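Local coordinates for tail spike protein gp49 (PDB 4RU4) that probably cleaves the O-specific polysaccharide on the surface of Pseudomonas as a trimeric phage tailspike lyase, helping the virus enter its host cell, at residues B[174-178]-B[179-183]; B[161-164]-B[165-168]. One frame throughout, in Å; residues are numbered along the deposited sequence. Where two conformers were deposited one is given.

Contact 1 (B[174-178]-B[179-183]); sequences RAVSG and NTVTI
Arg174 folds its side chain over Thr182 across a two-strand beta hairpin, strand 174-177 running antiparallel (171°) to strand 180-183. Followed outward, Arg174 CB lies 3.4 Å from the carbonyl O of Thr182, CG passes Thr182 OG1 and CD looks toward Ile183 O, both at the outer limit of contact, and NE comes 3.6 Å from Thr182 OG1. CG stands anti to the backbone N (chi1 -170°), and a bend at chi3 (85°) then lays the guanidinium on the threonine. Thr182 CB sits over one face of that group, toward its rim, 3.3 Å from Arg174 NH2. NH1 gives a weak hydrogen bond to the carbonyl O of Ile183, NH2 a weak one to a water also bound to Thr182 OG1. The strongest polar partner is elsewhere: NE forms a salt bridge with Asp321 of the second subunit. The backbone beneath is irregular. Arg174 N bonds to Thr182 O at 2.8 Å, while Ala175 N reaches the same oxygen weakly, so two residues face one in a classic beta bulge. Thr182 N returns a bond of 2.9 Å to Ala175 O. Val176 and Val181, a non-hydrogen-bonded pair, lie side by side on the other face of the hairpin, Val176 CG1 4.1 Å from Val181 CG2. A type II' turn from Ser177 to Thr180 closes the end. Ser177 N donates to Thr180 O at 2.9 Å, and a water bridges Ser177 O to Thr180 OG1. Gly178 has a positive phi, which favours glycine there. Strand 133-135 adds a third antiparallel strand beside 180-183, with Val181 bonded to Ile134 through the backbone; Val181 also packs on Phe136 and Val173, and Ile183 on Cys171, within the Ig-like domain.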
ATOM      1  N   ARG B 174      -9.450  17.209  23.394  1.00 10.85           N
ATOM      2  CA  ARG B 174      -9.048  18.386  22.657  1.00 10.15           C
ATOM      3  C   ARG B 174      -9.007  19.620  23.550  1.00 13.06           C
ATOM      4  O   ARG B 174      -8.020  20.354  23.554  1.00 15.27           O
ATOM      5  CB  ARG B 174     -10.016  18.665  21.502  1.00 10.42           C
ATOM      6  CG  ARG B 174      -9.500  19.745  20.579  1.00 13.91           C
ATOM      7  CD  ARG B 174     -10.380  19.879  19.345  1.00 15.75           C
ATOM      8  NE  ARG B 174     -11.527  20.737  19.575  1.00 15.59           N
ATOM      9  CZ  ARG B 174     -12.791  20.400  19.332  1.00 17.61           C
ATOM     10  NH1 ARG B 174     -13.111  19.185  18.859  1.00 18.84           N
ATOM     11  NH2 ARG B 174     -13.747  21.292  19.574  1.00 12.69           N
ATOM     12  N   ALA B 175     -10.102  19.876  24.264  1.00 12.61           N
ATOM     13  CA  ALA B 175     -10.155  21.017  25.172  1.00 15.02           C
ATOM     14  C   ALA B 175     -11.233  20.767  26.214  1.00 15.80           C
ATOM     15  O   ALA B 175     -12.081  19.901  26.046  1.00  9.70           O
ATOM     16  CB  ALA B 175     -10.432  22.318  24.415  1.00 15.41           C
ATOM     17  N   VAL B 176     -11.161  21.517  27.307  1.00 15.16           N
ATOM     18  CA  VAL B 176     -12.115  21.383  28.402  1.00 16.55           C
ATOM     19  C   VAL B 176     -12.617  22.791  28.707  1.00 16.80           C
ATOM     20  O   VAL B 176     -11.822  23.724  28.853  1.00 20.00           O
ATOM     21  CB  VAL B 176     -11.420  20.838  29.672  1.00 16.96           C
ATOM     22  CG1 VAL B 176     -12.431  20.619  30.805  1.00 17.94           C
ATOM     23  CG2 VAL B 176     -10.649  19.555  29.355  1.00 18.14           C
ATOM     24  N   SER B 177     -13.924  22.952  28.782  1.00 16.27           N
ATOM     25  CA  SER B 177     -14.479  24.223  29.204  1.00 18.35           C
ATOM     26  C   SER B 177     -15.619  23.907  30.141  1.00 15.90           C
ATOM     27  O   SER B 177     -16.628  23.362  29.710  1.00 14.96           O
ATOM     28  CB  SER B 177     -15.009  24.999  28.001  1.00 22.06           C
ATOM     29  OG  SER B 177     -15.469  26.273  28.421  1.00 24.55           O
ATOM     30  N   GLY B 178     -15.461  24.223  31.418  1.00 19.38           N
ATOM     31  CA  GLY B 178     -16.454  23.840  32.409  1.00 21.87           C
ATOM     32  C   GLY B 178     -16.607  22.328  32.428  1.00 20.15           C
ATOM     33  O   GLY B 178     -15.618  21.607  32.529  1.00 20.32           O
ATOM     34  N   ASN B 179     -17.835  21.844  32.302  1.00 17.62           N
ATOM     35  CA  ASN B 179     -18.074  20.404  32.279  1.00 20.10           C
ATOM     36  C   ASN B 179     -18.035  19.784  30.885  1.00 17.42           C
ATOM     37  O   ASN B 179     -18.232  18.579  30.723  1.00 15.87           O
ATOM     38  CB  ASN B 179     -19.404  20.081  32.947  1.00 23.22           C
ATOM     39  CG  ASN B 179     -19.352  20.293  34.422  1.00 23.95           C
ATOM     40  OD1 ASN B 179     -18.269  20.388  34.995  1.00 26.26           O
ATOM     41  ND2 ASN B 179     -20.514  20.370  35.060  1.00 23.58           N
ATOM     42  N   THR B 180     -17.780  20.618  29.889  1.00 14.49           N
ATOM     43  CA  THR B 180     -17.790  20.185  28.503  1.00 17.65           C
ATOM     44  C   THR B 180     -16.394  19.831  28.016  1.00 16.09           C
ATOM     45  O   THR B 180     -15.485  20.661  28.057  1.00 18.26           O
ATOM     46  CB  THR B 180     -18.325  21.297  27.610  1.00 21.11           C
ATOM     47  OG1 THR B 180     -19.644  21.650  28.045  1.00 21.08           O
ATOM     48  CG2 THR B 180     -18.363  20.835  26.152  1.00 21.25           C
ATOM     49  N   VAL B 181     -16.243  18.608  27.523  1.00 13.80           N
ATOM     50  CA  VAL B 181     -14.966  18.140  27.003  1.00 11.69           C
ATOM     51  C   VAL B 181     -15.073  17.835  25.496  1.00 13.32           C
ATOM     52  O   VAL B 181     -15.872  16.997  25.050  1.00 11.75           O
ATOM     53  CB  VAL B 181     -14.508  16.899  27.783  1.00  9.83           C
ATOM     54  CG1 VAL B 181     -13.245  16.291  27.163  1.00  7.84           C
ATOM     55  CG2 VAL B 181     -14.293  17.263  29.253  1.00 12.76           C
ATOM     56  N   THR B 182     -14.285  18.535  24.696  1.00 13.59           N
ATOM     57  CA  THR B 182     -14.286  18.252  23.273  1.00  9.17           C
ATOM     58  C   THR B 182     -13.152  17.263  22.989  1.00  9.11           C
ATOM     59  O   THR B 182     -12.179  17.193  23.735  1.00 10.74           O
ATOM     60  CB  THR B 182     -14.150  19.537  22.397  1.00 12.55           C
ATOM     61  OG1 THR B 182     -12.998  20.302  22.797  1.00 10.58           O
ATOM     62  CG2 THR B 182     -15.421  20.426  22.508  1.00 13.85           C
ATOM     63  N   ILE B 183     -13.277  16.495  21.916  1.00  7.07           N
ATOM     64  CA  ILE B 183     -12.319  15.416  21.678  1.00 10.19           C
ATOM     65  C   ILE B 183     -11.746  15.528  20.278  1.00  8.05           C
ATOM     66  O   ILE B 183     -12.307  16.241  19.416  1.00  7.57           O
ATOM     67  CB  ILE B 183     -12.970  14.035  21.896  1.00 10.99           C
ATOM     68  CG1 ILE B 183     -14.128  13.815  20.899  1.00 11.15           C
ATOM     69  CG2 ILE B 183     -13.427  13.900  23.360  1.00  7.20           C
ATOM     70  CD1 ILE B 183     -14.978  12.577  21.174  1.00  8.70           C
TER
HETATM   71  O   HOH W   1     -13.223  23.124  22.235  1.00 32.00           O
HETATM   72  O   HOH W   2     -18.953  24.550  28.758  1.00 38.32           O

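Contact 2 (B[161-164]-B[165-168]); sequences FRTS and YRAG
Arg162 runs the aliphatic part of its side chain over one face of the Tyr165 ring. Its CB forms a CH-pi contact, 3.6 Å from the ring centroid and only 6° off the normal, while Arg162 CG lies 3.5 Å from Tyr165 CZ, nearer the phenolic end. CG lies anti to the carbonyl carbon (chi1 -60°), from where an extended chain carries NE to 3.0 Å from Tyr165 OH. The angle there is too poor for a hydrogen bond, and the guanidinium and ring planes stand 38° apart. Phe161 contributes more lightly, its CB 4.3 Å from Tyr165 CE2. Backbone hydrogen bonds make the bend that brings the two side chains together. Tyr165 N donates to Arg162 O over 3.1 Å and closes a type I beta turn from Arg162 to Tyr165. Overlapping its end, an inverse gamma turn is centred on Tyr165, in which Arg166 N makes a weak bond to Ser164 O at 2.9 Å. The polar ends are held from beyond the turn. Glu376 takes both: a salt bridge from Arg162 NE and a hydrogen bond with Tyr165 OH, so one carboxylate holds the polar ends of both side chains. Arg166 instead forms a salt bridge with Asp155. A sodium ion lies about 3 Å from the side chain of Ser164. These turns belong to the long loop between strand 147-151 and strand 168-177. Glu376 lies on strand 372-377 of the parallel beta-helix, and Tyr165 also packs on His332 and Asn334; the loop of the Ig-like insertion is thereby seated against the pectin lyase-like solenoid.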
ATOM      1  N   PHE B 161     -22.228 -11.678  19.445  1.00  5.43           N
ATOM      2  CA  PHE B 161     -21.538 -12.944  19.176  1.00  7.76           C
ATOM      3  C   PHE B 161     -20.819 -13.484  20.424  1.00  9.55           C
ATOM      4  O   PHE B 161     -20.690 -14.692  20.584  1.00  9.64           O
ATOM      5  CB  PHE B 161     -20.573 -12.812  17.985  1.00  7.57           C
ATOM      6  CG  PHE B 161     -21.251 -12.905  16.622  1.00 10.02           C
ATOM      7  CD1 PHE B 161     -21.582 -14.148  16.080  1.00  6.25           C
ATOM      8  CD2 PHE B 161     -21.544 -11.763  15.887  1.00  9.79           C
ATOM      9  CE1 PHE B 161     -22.184 -14.247  14.834  1.00  6.03           C
ATOM     10  CE2 PHE B 161     -22.153 -11.849  14.607  1.00  7.50           C
ATOM     11  CZ  PHE B 161     -22.477 -13.101  14.099  1.00  7.73           C
ATOM     12  N   ARG B 162     -20.344 -12.594  21.288  1.00  7.85           N
ATOM     13  CA  ARG B 162     -19.740 -12.994  22.573  1.00  8.11           C
ATOM     14  C   ARG B 162     -20.119 -12.025  23.649  1.00  9.93           C
ATOM     15  O   ARG B 162     -20.224 -10.836  23.403  1.00  9.56           O
ATOM     16  CB  ARG B 162     -18.187 -13.041  22.515  1.00  5.37           C
ATOM     17  CG  ARG B 162     -17.679 -14.038  21.482  1.00  7.77           C
ATOM     18  CD  ARG B 162     -16.324 -14.658  21.812  1.00  8.54           C
ATOM     19  NE  ARG B 162     -15.678 -15.148  20.596  1.00 10.03           N
ATOM     20  CZ  ARG B 162     -14.578 -15.915  20.571  1.00 13.08           C
ATOM     21  NH1 ARG B 162     -14.018 -16.342  21.703  1.00 13.42           N
ATOM     22  NH2 ARG B 162     -14.033 -16.261  19.406  1.00 10.60           N
ATOM     23  N   THR B 163     -20.308 -12.570  24.855  0.63 10.07           N
ATOM     24  CA  THR B 163     -20.538 -11.834  26.087  0.63  9.72           C
ATOM     25  C   THR B 163     -19.597 -10.649  26.267  0.63 11.02           C
ATOM     26  O   THR B 163     -20.019  -9.529  26.588  0.63 10.73           O
ATOM     27  CB  THR B 163     -20.295 -12.794  27.302  0.63  7.78           C
ATOM     28  OG1 THR B 163     -21.211 -13.891  27.234  0.63 10.47           O
ATOM     29  CG2 THR B 163     -20.454 -12.078  28.635  0.63 10.90           C
ATOM     30  N   SER B 164     -18.314 -10.918  26.076  1.00  5.96           N
ATOM     31  CA  SER B 164     -17.259  -9.961  26.381  1.00  9.00           C
ATOM     32  C   SER B 164     -17.119  -8.858  25.321  1.00  7.91           C
ATOM     33  O   SER B 164     -16.286  -7.962  25.459  1.00  8.74           O
ATOM     34  CB  SER B 164     -15.922 -10.695  26.529  1.00 10.30           C
ATOM     35  OG  SER B 164     -15.574 -11.310  25.283  1.00 18.02           O
ATOM     36  N   TYR B 165     -17.907  -8.933  24.250  1.00  7.54           N
ATOM     37  CA  TYR B 165     -17.816  -7.902  23.209  1.00  8.11           C
ATOM     38  C   TYR B 165     -18.646  -6.686  23.620  1.00 10.08           C
ATOM     39  O   TYR B 165     -19.736  -6.443  23.099  1.00 11.70           O
ATOM     40  CB  TYR B 165     -18.266  -8.442  21.837  1.00  5.63           C
ATOM     41  CG  TYR B 165     -17.358  -9.509  21.248  1.00  7.79           C
ATOM     42  CD1 TYR B 165     -16.099  -9.775  21.784  1.00  6.95           C
ATOM     43  CD2 TYR B 165     -17.762 -10.235  20.126  1.00  7.52           C
ATOM     44  CE1 TYR B 165     -15.267 -10.755  21.232  1.00  5.86           C
ATOM     45  CE2 TYR B 165     -16.942 -11.186  19.560  1.00  7.22           C
ATOM     46  CZ  TYR B 165     -15.713 -11.455  20.116  1.00  7.74           C
ATOM     47  OH  TYR B 165     -14.934 -12.419  19.517  1.00  8.34           O
ATOM     48  N   ARG B 166     -18.116  -5.933  24.574  1.00  7.13           N
ATOM     49  CA  ARG B 166     -18.817  -4.806  25.148  1.00  6.28           C
ATOM     50  C   ARG B 166     -18.502  -3.513  24.381  1.00  7.69           C
ATOM     51  O   ARG B 166     -17.456  -3.402  23.739  1.00  7.09           O
ATOM     52  CB  ARG B 166     -18.442  -4.673  26.627  1.00  7.20           C
ATOM     53  CG  ARG B 166     -18.847  -5.919  27.450  1.00 11.88           C
ATOM     54  CD  ARG B 166     -18.926  -5.621  28.958  1.00 12.90           C
ATOM     55  NE  ARG B 166     -19.291  -6.841  29.676  1.00 16.89           N
ATOM     56  CZ  ARG B 166     -18.451  -7.529  30.449  1.00 19.13           C
ATOM     57  NH1 ARG B 166     -17.215  -7.080  30.649  1.00 17.82           N
ATOM     58  NH2 ARG B 166     -18.853  -8.645  31.048  1.00 18.72           N
ATOM     59  N   ALA B 167     -19.406  -2.547  24.482  1.00  9.84           N
ATOM     60  CA  ALA B 167     -19.316  -1.284  23.756  1.00 11.86           C
ATOM     61  C   ALA B 167     -18.455  -0.278  24.495  1.00  7.85           C
ATOM     62  O   ALA B 167     -18.279  -0.361  25.707  1.00  7.65           O
ATOM     63  CB  ALA B 167     -20.726  -0.689  23.531  1.00 12.28           C
ATOM     64  N   GLY B 168     -17.933   0.688  23.750  1.00  6.53           N
ATOM     65  CA  GLY B 168     -17.223   1.824  24.324  1.00  6.29           C
ATOM     66  C   GLY B 168     -16.099   2.190  23.368  1.00  9.81           C
ATOM     67  O   GLY B 168     -16.020   1.635  22.274  1.00  8.60           O
TER

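From the N terminus, the chain leaves strand 147-151 and enters a long loop in which contact 2 (161-168) forms two overlapping turns. It then runs up strand 168-177 and reverses at contact 1 (174-183), returning along strand 180-183. The contacts follow one another in series, neither nested nor crossed. Their centres are 28 Å apart and their nearest atoms about 11 Å, with no touch, yet strand 168-177 links them directly. Both belong to the same Ig-like domain. Contact 2 faces the beta-helix of its own chain, whereas contact 1, farther from the chain centre, meets the second subunit through Arg174.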